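Local coordinates for protein lovastatin nonaketide synthase, polyketide synthase component (Aspergillus terreus, PDB 7CPX) that builds the nonaketide skeleton of lovastatin as a homodimeric, multidomain iterative polyketide synthase that works on malonyl-CoA together with its partner LovC, at residues S42-E47 against A70-D75; L212-F217 against R944-G949; W1276-L1281 against W1806-K1811. The protein carries 2 engineered substitutions. One frame throughout, in Å; residues are numbered along the deposited sequence.

Contact 1 (S42-E47 against A70-D75); sequences SRIPKE and AYVLQD
S42 and A70 form an antiparallel hydrogen-bonded pair, gripping each other through backbone atoms alone. S42 N donates to A70 O at 3.0 Å, nearly straight although the donor stands above the carbonyl plane. In return A70 N donates to S42 O at 3.1 Å, in a somewhat more bent bond. A70 O has a second, weak donor in V72 N, 3.0 Å away. This closes an inverse gamma turn centred on Y71 and leads the chain out of the pairing straight away. The result is a two-stranded antiparallel sheet, 42-43 with 69-70, a small accessory to the thiolase-type fold of the ketosynthase and separate from its large central sheet.

Beyond that pair the contact becomes apolar. I44 leaves its backbone alongside the other segment, and its bent chain (chi1 -51°, chi2 -55°) brings CD1 round to CB of A70, at 3.2 Å, and past CG2 of V72, at 4.1 Å. V72 and P45 point at each other. CG1 of V72 lies trans to its backbone N (chi1 -178°), which presents both methyls to CD of P45, CG1 and CG2 each 4.0 Å from it.

Charged and polar groups work at the margins. R43, turned away from the other segment, makes a salt bridge with D52 and a cation-pi contact with Y55, while D75 pairs with R932 and Q74 OE1 accepts from the backbone N-H groups of G22 and D23.

Contact 2 (L212-F217 against R944-G949); sequences LGPMTF and RHHLRG
Backbone N-H groups of L212 and G213 converge on one carboxylate oxygen, OD2 of D135, and this double grip holds the backbone just before P214, against which L947 packs. From here the chain leads out of the ketosynthase core, a thiolase-type fold, into helix 214-222. Facing it is the C-terminal end of helix 941-947, which lies in the chain between the transacylase and dehydratase regions; two distant parts of the sequence thus meet, the approach to one helix against the end of another.

No hydrogen bond crosses between the segments. The contact is carried by L947, whose first torsion (chi1 -56°) sets CG opposite its own carbonyl carbon and carries it toward the neighbouring segment. CD2 reaches CD of P214 at 3.4 Å and CA of G213 at 4.0 Å. CD1 lies 3.8 Å from the carbonyl O of L212. The side chains of L947 and P214 meet at about a right angle. Those of P214 and H946 come at each other from opposite directions, and the imidazole also meets the ring of F54 at a steep angle. L144 of the second subunit packs on both P214 and H946, placing this junction beside the dimer interface.

After the helix, R948 leaves helical geometry, although its N still bonds to R944 O at 2.9 Å. Its guanidinium makes a salt bridge with E939. Next to the CD that meets L947, CG of P214 lies 3.9 Å from NE2 of H946.

Contact 3 (W1276-L1281 against W1806-K1811); sequences WSWGPL and WIPRLK
The indole of W1278 carries P1808 on one face: CB of the proline stands 3.3 Å from the centroid of the six-membered ring and only 4° off its normal, a CH-pi contact. CG of the same proline lies over the rim, 3.4 Å from CH2 of W1278, and CD extends past CZ3. A chi2 of 99° turns the indole broadside to the neighbouring strand. The indole of W1806 has CB of P1280 over one face, displaced toward the rim, and CA of G1279 at its edge, in plane. NE1 of W1278 lies at the edge of the W1276 ring.

The strands that carry these groups run antiparallel. I1807 N bonds to G1279 O at 2.8 Å and G1279 N to I1807 O at 3.0 Å. R1809 N bonds to S1277 O at 2.9 Å, but the return bond from S1277 N is weak. W1276, W1278, P1808 and L1810 share one face of the sheet; S1277, I1807 and R1809 lie on the other, where CD1 of L1281 also meets CD1 of I1807, at 3.5 Å.

Strand 1275-1280 is the outermost of a mixed sheet whose parallel part is Rossmann-like, consistent with the non-catalytic pseudo-ketoreductase half of related synthases. Strand 1797-1801 flanks 1804-1811 on its other side. R1809 reaches out to the carbonyls of H1435 and R1436 at the end of helix 1420-1436, K1811 bonds to the carbonyl of Q1461, and strand 2400-2402 of the ketoreductase sheet packs on W1276 and L1810.

Overall arrangement
Contacts 1 and 2 are neighbours, their centres 13 Å apart, and both involve the ketosynthase. F217, from the helix of contact 2, brings CZ to 3.7 Å from CD1 of I44, while R948 places NE 2.8 Å from the carbonyl O of K46. Segment 944-949 thus touches both 42-47, through R948, and 212-217. Contact 1 is also the one near a predicted catalytic residue, the side chain of A70 lying about 9 Å from that of H367; contacts 2 and 3 are remote from annotated sites. Contact 3 belongs to the modifying part of the synthase: its centre is about 89 Å from that of contact 1 and about 80 Å from that of contact 2.

Contact 1 (S42-E47 against A70-D75)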
loop_
_atom_site.group_PDB
_atom_site.type_symbol
_atom_site.label_atom_id
_atom_site.label_comp_id
_atom_site.label_asym_id
_atom_site.label_seq_id
_atom_site.Cartn_x
_atom_site.Cartn_y
_atom_site.Cartn_z
ATOM N N SER A 42 -25.819 18.372 13.274
ATOM C CA SER A 42 -26.044 17.560 12.091
ATOM C C SER A 42 -24.874 16.606 11.915
ATOM O O SER A 42 -23.811 16.774 12.519
ATOM C CB SER A 42 -26.212 18.429 10.840
ATOM O OG SER A 42 -25.057 19.217 10.611
ATOM N N ARG A 43 -25.086 15.598 11.077
ATOM C CA ARG A 43 -24.023 14.657 10.759
ATOM C C ARG A 43 -22.840 15.403 10.160
ATOM O O ARG A 43 -23.008 16.350 9.387
ATOM C CB ARG A 43 -24.531 13.601 9.778
ATOM C CG ARG A 43 -23.731 12.308 9.766
ATOM C CD ARG A 43 -24.209 11.350 10.844
ATOM N NE ARG A 43 -23.626 10.023 10.693
ATOM C CZ ARG A 43 -23.977 8.964 11.410
ATOM N NH1 ARG A 43 -24.915 9.040 12.342
ATOM N NH2 ARG A 43 -23.375 7.800 11.188
ATOM N N ILE A 44 -21.636 14.983 10.532
ATOM C CA ILE A 44 -20.417 15.617 10.037
ATOM C C ILE A 44 -20.468 15.617 8.513
ATOM O O ILE A 44 -20.406 14.542 7.899
ATOM C CB ILE A 44 -19.155 14.901 10.540
ATOM C CG1 ILE A 44 -19.193 14.714 12.059
ATOM C CG2 ILE A 44 -17.926 15.691 10.145
ATOM C CD1 ILE A 44 -19.402 15.986 12.834
ATOM N N PRO A 45 -20.579 16.774 7.861
ATOM C CA PRO A 45 -20.680 16.775 6.398
ATOM C C PRO A 45 -19.466 16.123 5.756
ATOM O O PRO A 45 -18.335 16.271 6.223
ATOM C CB PRO A 45 -20.773 18.264 6.046
ATOM C CG PRO A 45 -21.242 18.928 7.288
ATOM C CD PRO A 45 -20.662 18.137 8.414
ATOM N N LYS A 46 -19.715 15.392 4.668
ATOM C CA LYS A 46 -18.619 14.758 3.945
ATOM C C LYS A 46 -17.648 15.795 3.401
ATOM O O LYS A 46 -16.480 15.482 3.151
ATOM C CB LYS A 46 -19.171 13.896 2.811
ATOM C CG LYS A 46 -20.178 12.851 3.265
ATOM C CD LYS A 46 -20.822 12.150 2.082
ATOM C CE LYS A 46 -21.948 11.231 2.528
ATOM N NZ LYS A 46 -22.646 10.597 1.375
ATOM N N GLU A 47 -18.113 17.032 3.212
ATOM C CA GLU A 47 -17.222 18.095 2.764
ATOM C C GLU A 47 -16.113 18.346 3.775
ATOM O O GLU A 47 -15.016 18.777 3.402
ATOM C CB GLU A 47 -18.018 19.375 2.520
ATOM C CG GLU A 47 -19.141 19.220 1.508
ATOM C CD GLU A 47 -19.954 20.488 1.339
ATOM O OE1 GLU A 47 -19.652 21.486 2.025
ATOM O OE2 GLU A 47 -20.896 20.486 0.520
ATOM N N ALA A 70 -22.188 16.819 15.111
ATOM C CA ALA A 70 -21.540 18.005 15.646
ATOM C C ALA A 70 -22.333 19.224 15.210
ATOM O O ALA A 70 -23.058 19.192 14.212
ATOM C CB ALA A 70 -20.089 18.117 15.178
ATOM N N TYR A 71 -22.184 20.300 15.979
ATOM C CA TYR A 71 -22.791 21.585 15.644
ATOM C C TYR A 71 -21.842 22.293 14.680
ATOM O O TYR A 71 -21.049 23.164 15.046
ATOM C CB TYR A 71 -23.054 22.397 16.904
ATOM C CG TYR A 71 -24.057 21.764 17.848
ATOM C CD1 TYR A 71 -23.746 20.612 18.552
ATOM C CD2 TYR A 71 -25.310 22.326 18.040
ATOM C CE1 TYR A 71 -24.655 20.036 19.416
ATOM C CE2 TYR A 71 -26.224 21.757 18.901
ATOM C CZ TYR A 71 -25.893 20.613 19.590
ATOM O OH TYR A 71 -26.804 20.043 20.448
ATOM N N VAL A 72 -21.928 21.893 13.422
ATOM C CA VAL A 72 -20.985 22.295 12.387
ATOM C C VAL A 72 -21.464 23.579 11.728
ATOM O O VAL A 72 -22.666 23.830 11.595
ATOM C CB VAL A 72 -20.810 21.165 11.351
ATOM C CG1 VAL A 72 -19.789 21.554 10.300
ATOM C CG2 VAL A 72 -20.400 19.872 12.035
ATOM N N LEU A 73 -20.507 24.404 11.309
ATOM C CA LEU A 73 -20.830 25.603 10.551
ATOM C C LEU A 73 -21.357 25.229 9.172
ATOM O O LEU A 73 -20.870 24.290 8.535
ATOM C CB LEU A 73 -19.598 26.495 10.411
ATOM C CG LEU A 73 -18.967 26.987 11.713
ATOM C CD1 LEU A 73 -17.726 27.810 11.429
ATOM C CD2 LEU A 73 -19.960 27.795 12.516
ATOM N N GLN A 74 -22.357 25.975 8.708
ATOM C CA GLN A 74 -22.950 25.761 7.398
ATOM C C GLN A 74 -22.267 26.583 6.312
ATOM O O GLN A 74 -22.887 26.872 5.282
ATOM C CB GLN A 74 -24.446 26.081 7.440
ATOM C CG GLN A 74 -25.272 25.095 8.256
ATOM C CD GLN A 74 -24.977 25.167 9.742
ATOM O OE1 GLN A 74 -24.417 26.149 10.229
ATOM N NE2 GLN A 74 -25.350 24.121 10.469
ATOM N N ASP A 75 -21.010 26.963 6.521
ATOM C CA ASP A 75 -20.254 27.764 5.572
ATOM C C ASP A 75 -19.029 26.990 5.108
ATOM O O ASP A 75 -18.479 26.164 5.843
ATOM C CB ASP A 75 -19.821 29.097 6.197
ATOM C CG ASP A 75 -19.136 30.013 5.203
ATOM O OD1 ASP A 75 -19.055 29.650 4.011
ATOM O OD2 ASP A 75 -18.676 31.099 5.615
#

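Contact 2 (L212-F217 against R944-G949)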
loop_
_atom_site.group_PDB
_atom_site.type_symbol
_atom_site.label_atom_id
_atom_site.label_comp_id
_atom_site.label_asym_id
_atom_site.label_seq_id
_atom_site.Cartn_x
_atom_site.Cartn_y
_atom_site.Cartn_z
ATOM N N LEU A 212 -12.290 19.773 11.113
ATOM C CA LEU A 212 -11.681 19.549 9.813
ATOM C C LEU A 212 -11.122 18.147 9.654
ATOM O O LEU A 212 -10.863 17.727 8.523
ATOM C CB LEU A 212 -10.552 20.560 9.574
ATOM C CG LEU A 212 -10.862 22.006 9.966
ATOM C CD1 LEU A 212 -9.590 22.826 10.043
ATOM C CD2 LEU A 212 -11.830 22.623 8.980
ATOM N N GLY A 213 -10.932 17.420 10.750
ATOM C CA GLY A 213 -10.408 16.080 10.695
ATOM C C GLY A 213 -10.933 15.219 11.824
ATOM O O GLY A 213 -11.459 15.712 12.827
ATOM N N PRO A 214 -10.803 13.900 11.675
ATOM C CA PRO A 214 -11.294 12.991 12.719
ATOM C C PRO A 214 -10.385 12.906 13.928
ATOM O O PRO A 214 -10.777 12.300 14.932
ATOM C CB PRO A 214 -11.373 11.646 11.992
ATOM C CG PRO A 214 -10.287 11.733 10.975
ATOM C CD PRO A 214 -10.225 13.168 10.536
ATOM N N MET A 215 -9.183 13.483 13.861
ATOM C CA MET A 215 -8.220 13.383 14.952
ATOM C C MET A 215 -8.870 13.682 16.295
ATOM O O MET A 215 -8.839 12.861 17.219
ATOM C CB MET A 215 -7.050 14.345 14.715
ATOM C CG MET A 215 -6.415 14.392 13.329
ATOM S SD MET A 215 -5.556 12.875 12.863
ATOM C CE MET A 215 -4.254 12.820 14.091
ATOM N N THR A 216 -9.466 14.870 16.415
ATOM C CA THR A 216 -10.085 15.259 17.676
ATOM C C THR A 216 -11.215 14.310 18.052
ATOM O O THR A 216 -11.350 13.926 19.218
ATOM C CB THR A 216 -10.601 16.702 17.590
ATOM O OG1 THR A 216 -11.142 17.164 18.839
ATOM C CG2 THR A 216 -11.470 17.010 16.350
ATOM N N PHE A 217 -12.044 13.928 17.079
ATOM C CA PHE A 217 -13.161 13.040 17.378
ATOM C C PHE A 217 -12.667 11.704 17.912
ATOM O O PHE A 217 -13.156 11.212 18.934
ATOM C CB PHE A 217 -14.019 12.833 16.132
ATOM C CG PHE A 217 -14.887 14.006 15.799
ATOM C CD1 PHE A 217 -14.399 15.042 15.029
ATOM C CD2 PHE A 217 -16.188 14.075 16.258
ATOM C CE1 PHE A 217 -15.190 16.123 14.721
ATOM C CE2 PHE A 217 -16.988 15.156 15.954
ATOM C CZ PHE A 217 -16.488 16.184 15.184
ATOM N N ARG A 944 -7.356 13.392 1.299
ATOM C CA ARG A 944 -8.762 13.405 0.912
ATOM C C ARG A 944 -9.368 12.011 1.013
ATOM O O ARG A 944 -10.477 11.844 1.533
ATOM C CB ARG A 944 -8.905 13.959 -0.503
ATOM C CG ARG A 944 -10.325 13.964 -1.029
ATOM C CD ARG A 944 -10.432 14.776 -2.306
ATOM N NE ARG A 944 -9.413 14.400 -3.279
ATOM C CZ ARG A 944 -9.487 13.338 -4.069
ATOM N NH1 ARG A 944 -10.516 12.506 -4.017
ATOM N NH2 ARG A 944 -8.505 13.101 -4.933
ATOM N N HIS A 945 -8.654 10.995 0.525
ATOM C CA HIS A 945 -9.124 9.623 0.661
ATOM C C HIS A 945 -9.180 9.191 2.118
ATOM O O HIS A 945 -9.920 8.260 2.454
ATOM C CB HIS A 945 -8.215 8.683 -0.128
ATOM C CG HIS A 945 -8.785 7.315 -0.329
ATOM N ND1 HIS A 945 -8.882 6.391 0.689
ATOM C CD2 HIS A 945 -9.283 6.710 -1.434
ATOM C CE1 HIS A 945 -9.419 5.279 0.222
ATOM N NE2 HIS A 945 -9.672 5.446 -1.064
ATOM N N HIS A 946 -8.406 9.843 2.984
ATOM C CA HIS A 946 -8.428 9.537 4.409
ATOM C C HIS A 946 -9.660 10.130 5.083
ATOM O O HIS A 946 -10.427 9.412 5.734
ATOM C CB HIS A 946 -7.148 10.064 5.061
ATOM C CG HIS A 946 -7.235 10.202 6.547
ATOM N ND1 HIS A 946 -7.513 9.139 7.378
ATOM C CD2 HIS A 946 -7.074 11.279 7.352
ATOM C CE1 HIS A 946 -7.521 9.555 8.631
ATOM N NE2 HIS A 946 -7.259 10.849 8.643
ATOM N N LEU A 947 -9.862 11.439 4.936
ATOM C CA LEU A 947 -11.032 12.085 5.524
ATOM C C LEU A 947 -12.316 11.510 4.945
ATOM O O LEU A 947 -13.262 11.201 5.679
ATOM C CB LEU A 947 -10.966 13.592 5.283
ATOM C CG LEU A 947 -9.711 14.294 5.796
ATOM C CD1 LEU A 947 -9.755 15.765 5.442
ATOM C CD2 LEU A 947 -9.567 14.112 7.294
ATOM N N ARG A 948 -12.366 11.361 3.627
ATOM C CA ARG A 948 -13.391 10.798 2.767
ATOM C C ARG A 948 -13.108 9.308 2.591
ATOM O O ARG A 948 -12.310 8.716 3.323
ATOM C CB ARG A 948 -13.429 11.529 1.426
ATOM C CG ARG A 948 -13.165 13.029 1.501
ATOM C CD ARG A 948 -14.268 13.781 2.216
ATOM N NE ARG A 948 -13.735 14.896 2.990
ATOM C CZ ARG A 948 -13.171 15.972 2.463
ATOM N NH1 ARG A 948 -13.045 16.117 1.154
ATOM N NH2 ARG A 948 -12.713 16.926 3.268
ATOM N N GLY A 949 -13.767 8.682 1.622
ATOM C CA GLY A 949 -13.476 7.313 1.279
ATOM C C GLY A 949 -14.571 6.353 1.687
ATOM O O GLY A 949 -15.645 6.750 2.152
#

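Contact 3 (W1276-L1281 against W1806-K1811)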
loop_
_atom_site.group_PDB
_atom_site.type_symbol
_atom_site.label_atom_id
_atom_site.label_comp_id
_atom_site.label_asym_id
_atom_site.label_seq_id
_atom_site.Cartn_x
_atom_site.Cartn_y
_atom_site.Cartn_z
ATOM N N TRP A 1276 4.029 -59.484 21.736
ATOM C CA TRP A 1276 4.242 -60.398 22.857
ATOM C C TRP A 1276 5.715 -60.785 22.890
ATOM O O TRP A 1276 6.121 -61.862 22.449
ATOM C CB TRP A 1276 3.360 -61.635 22.729
ATOM C CG TRP A 1276 1.922 -61.404 23.030
ATOM C CD1 TRP A 1276 1.306 -60.207 23.205
ATOM C CD2 TRP A 1276 0.912 -62.405 23.200
ATOM N NE1 TRP A 1276 -0.027 -60.393 23.471
ATOM C CE2 TRP A 1276 -0.296 -61.736 23.473
ATOM C CE3 TRP A 1276 0.911 -63.802 23.146
ATOM C CZ2 TRP A 1276 -1.493 -62.413 23.692
ATOM C CZ3 TRP A 1276 -0.278 -64.473 23.364
ATOM C CH2 TRP A 1276 -1.462 -63.779 23.634
ATOM N N SER A 1277 6.536 -59.883 23.417
ATOM C CA SER A 1277 7.917 -60.248 23.679
ATOM C C SER A 1277 7.901 -61.446 24.614
ATOM O O SER A 1277 7.475 -61.335 25.766
ATOM C CB SER A 1277 8.687 -59.079 24.293
ATOM O OG SER A 1277 10.050 -59.413 24.489
ATOM N N TRP A 1278 8.320 -62.604 24.115
ATOM C CA TRP A 1278 8.309 -63.846 24.881
ATOM C C TRP A 1278 9.713 -64.048 25.438
ATOM O O TRP A 1278 10.652 -64.351 24.703
ATOM C CB TRP A 1278 7.875 -65.018 24.010
ATOM C CG TRP A 1278 6.400 -65.113 23.776
ATOM C CD1 TRP A 1278 5.717 -64.691 22.676
ATOM C CD2 TRP A 1278 5.426 -65.689 24.654
ATOM N NE1 TRP A 1278 4.378 -64.958 22.815
ATOM C CE2 TRP A 1278 4.173 -65.573 24.022
ATOM C CE3 TRP A 1278 5.492 -66.286 25.914
ATOM C CZ2 TRP A 1278 2.997 -66.031 24.609
ATOM C CZ3 TRP A 1278 4.326 -66.741 26.492
ATOM C CH2 TRP A 1278 3.095 -66.611 25.842
ATOM N N GLY A 1279 9.856 -63.878 26.751
ATOM C CA GLY A 1279 11.151 -63.974 27.379
ATOM C C GLY A 1279 11.139 -64.889 28.584
ATOM O O GLY A 1279 10.091 -65.163 29.167
ATOM N N PRO A 1280 12.312 -65.359 29.003
ATOM C CA PRO A 1280 12.359 -66.389 30.046
ATOM C C PRO A 1280 11.686 -65.951 31.337
ATOM O O PRO A 1280 11.723 -64.784 31.734
ATOM C CB PRO A 1280 13.859 -66.611 30.261
ATOM C CG PRO A 1280 14.504 -66.136 29.012
ATOM C CD PRO A 1280 13.658 -65.005 28.520
ATOM N N LEU A 1281 11.059 -66.925 31.996
ATOM C CA LEU A 1281 10.510 -66.729 33.331
ATOM C C LEU A 1281 11.592 -66.477 34.371
ATOM O O LEU A 1281 11.278 -66.009 35.469
ATOM C CB LEU A 1281 9.687 -67.951 33.742
ATOM C CG LEU A 1281 8.888 -67.831 35.043
ATOM C CD1 LEU A 1281 7.436 -67.507 34.751
ATOM C CD2 LEU A 1281 9.002 -69.101 35.868
ATOM N N TRP A 1806 8.676 -69.620 30.270
ATOM C CA TRP A 1806 8.748 -68.317 29.632
ATOM C C TRP A 1806 7.467 -67.555 29.935
ATOM O O TRP A 1806 6.448 -68.131 30.325
ATOM C CB TRP A 1806 8.935 -68.434 28.114
ATOM C CG TRP A 1806 10.042 -69.349 27.691
ATOM C CD1 TRP A 1806 10.059 -70.708 27.777
ATOM C CD2 TRP A 1806 11.287 -68.971 27.093
ATOM N NE1 TRP A 1806 11.240 -71.202 27.282
ATOM C CE2 TRP A 1806 12.011 -70.154 26.854
ATOM C CE3 TRP A 1806 11.860 -67.746 26.741
ATOM C CZ2 TRP A 1806 13.279 -70.149 26.280
ATOM C CZ3 TRP A 1806 13.118 -67.744 26.171
ATOM C CH2 TRP A 1806 13.814 -68.936 25.946
ATOM N N ILE A 1807 7.530 -66.240 29.740
ATOM C CA ILE A 1807 6.384 -65.364 29.966
ATOM C C ILE A 1807 6.303 -64.348 28.842
ATOM O O ILE A 1807 7.320 -63.927 28.274
ATOM C CB ILE A 1807 6.480 -64.638 31.329
ATOM C CG1 ILE A 1807 5.618 -65.368 32.364
ATOM C CG2 ILE A 1807 6.082 -63.163 31.219
ATOM C CD1 ILE A 1807 5.574 -64.711 33.731
ATOM N N PRO A 1808 5.083 -63.943 28.490
ATOM C CA PRO A 1808 4.907 -62.871 27.511
ATOM C C PRO A 1808 4.758 -61.513 28.171
ATOM O O PRO A 1808 4.162 -61.368 29.240
ATOM C CB PRO A 1808 3.606 -63.275 26.811
ATOM C CG PRO A 1808 2.799 -63.876 27.918
ATOM C CD PRO A 1808 3.783 -64.509 28.891
ATOM N N ARG A 1809 5.311 -60.503 27.507
ATOM C CA ARG A 1809 5.165 -59.126 27.946
ATOM C C ARG A 1809 4.910 -58.248 26.733
ATOM O O ARG A 1809 5.530 -58.429 25.683
ATOM C CB ARG A 1809 6.407 -58.652 28.706
ATOM C CG ARG A 1809 6.751 -59.529 29.896
ATOM C CD ARG A 1809 6.938 -58.719 31.153
ATOM N NE ARG A 1809 7.322 -59.559 32.281
ATOM C CZ ARG A 1809 6.485 -60.342 32.947
ATOM N NH1 ARG A 1809 5.205 -60.423 32.622
ATOM N NH2 ARG A 1809 6.945 -61.071 33.960
ATOM N N LEU A 1810 3.993 -57.299 26.880
ATOM C CA LEU A 1810 3.601 -56.446 25.769
ATOM C C LEU A 1810 4.603 -55.311 25.628
ATOM O O LEU A 1810 4.707 -54.453 26.511
ATOM C CB LEU A 1810 2.194 -55.903 25.993
ATOM C CG LEU A 1810 1.188 -56.950 26.474
ATOM C CD1 LEU A 1810 -0.194 -56.351 26.594
ATOM C CD2 LEU A 1810 1.178 -58.142 25.540
ATOM N N LYS A 1811 5.344 -55.306 24.522
ATOM C CA LYS A 1811 6.350 -54.288 24.263
ATOM C C LYS A 1811 6.056 -53.610 22.935
ATOM O O LYS A 1811 5.821 -54.278 21.924
ATOM C CB LYS A 1811 7.755 -54.892 24.254
ATOM C CG LYS A 1811 8.117 -55.573 25.564
ATOM C CD LYS A 1811 9.520 -55.229 26.037
ATOM C CE LYS A 1811 10.581 -56.035 25.310
ATOM N NZ LYS A 1811 11.893 -55.959 26.012
#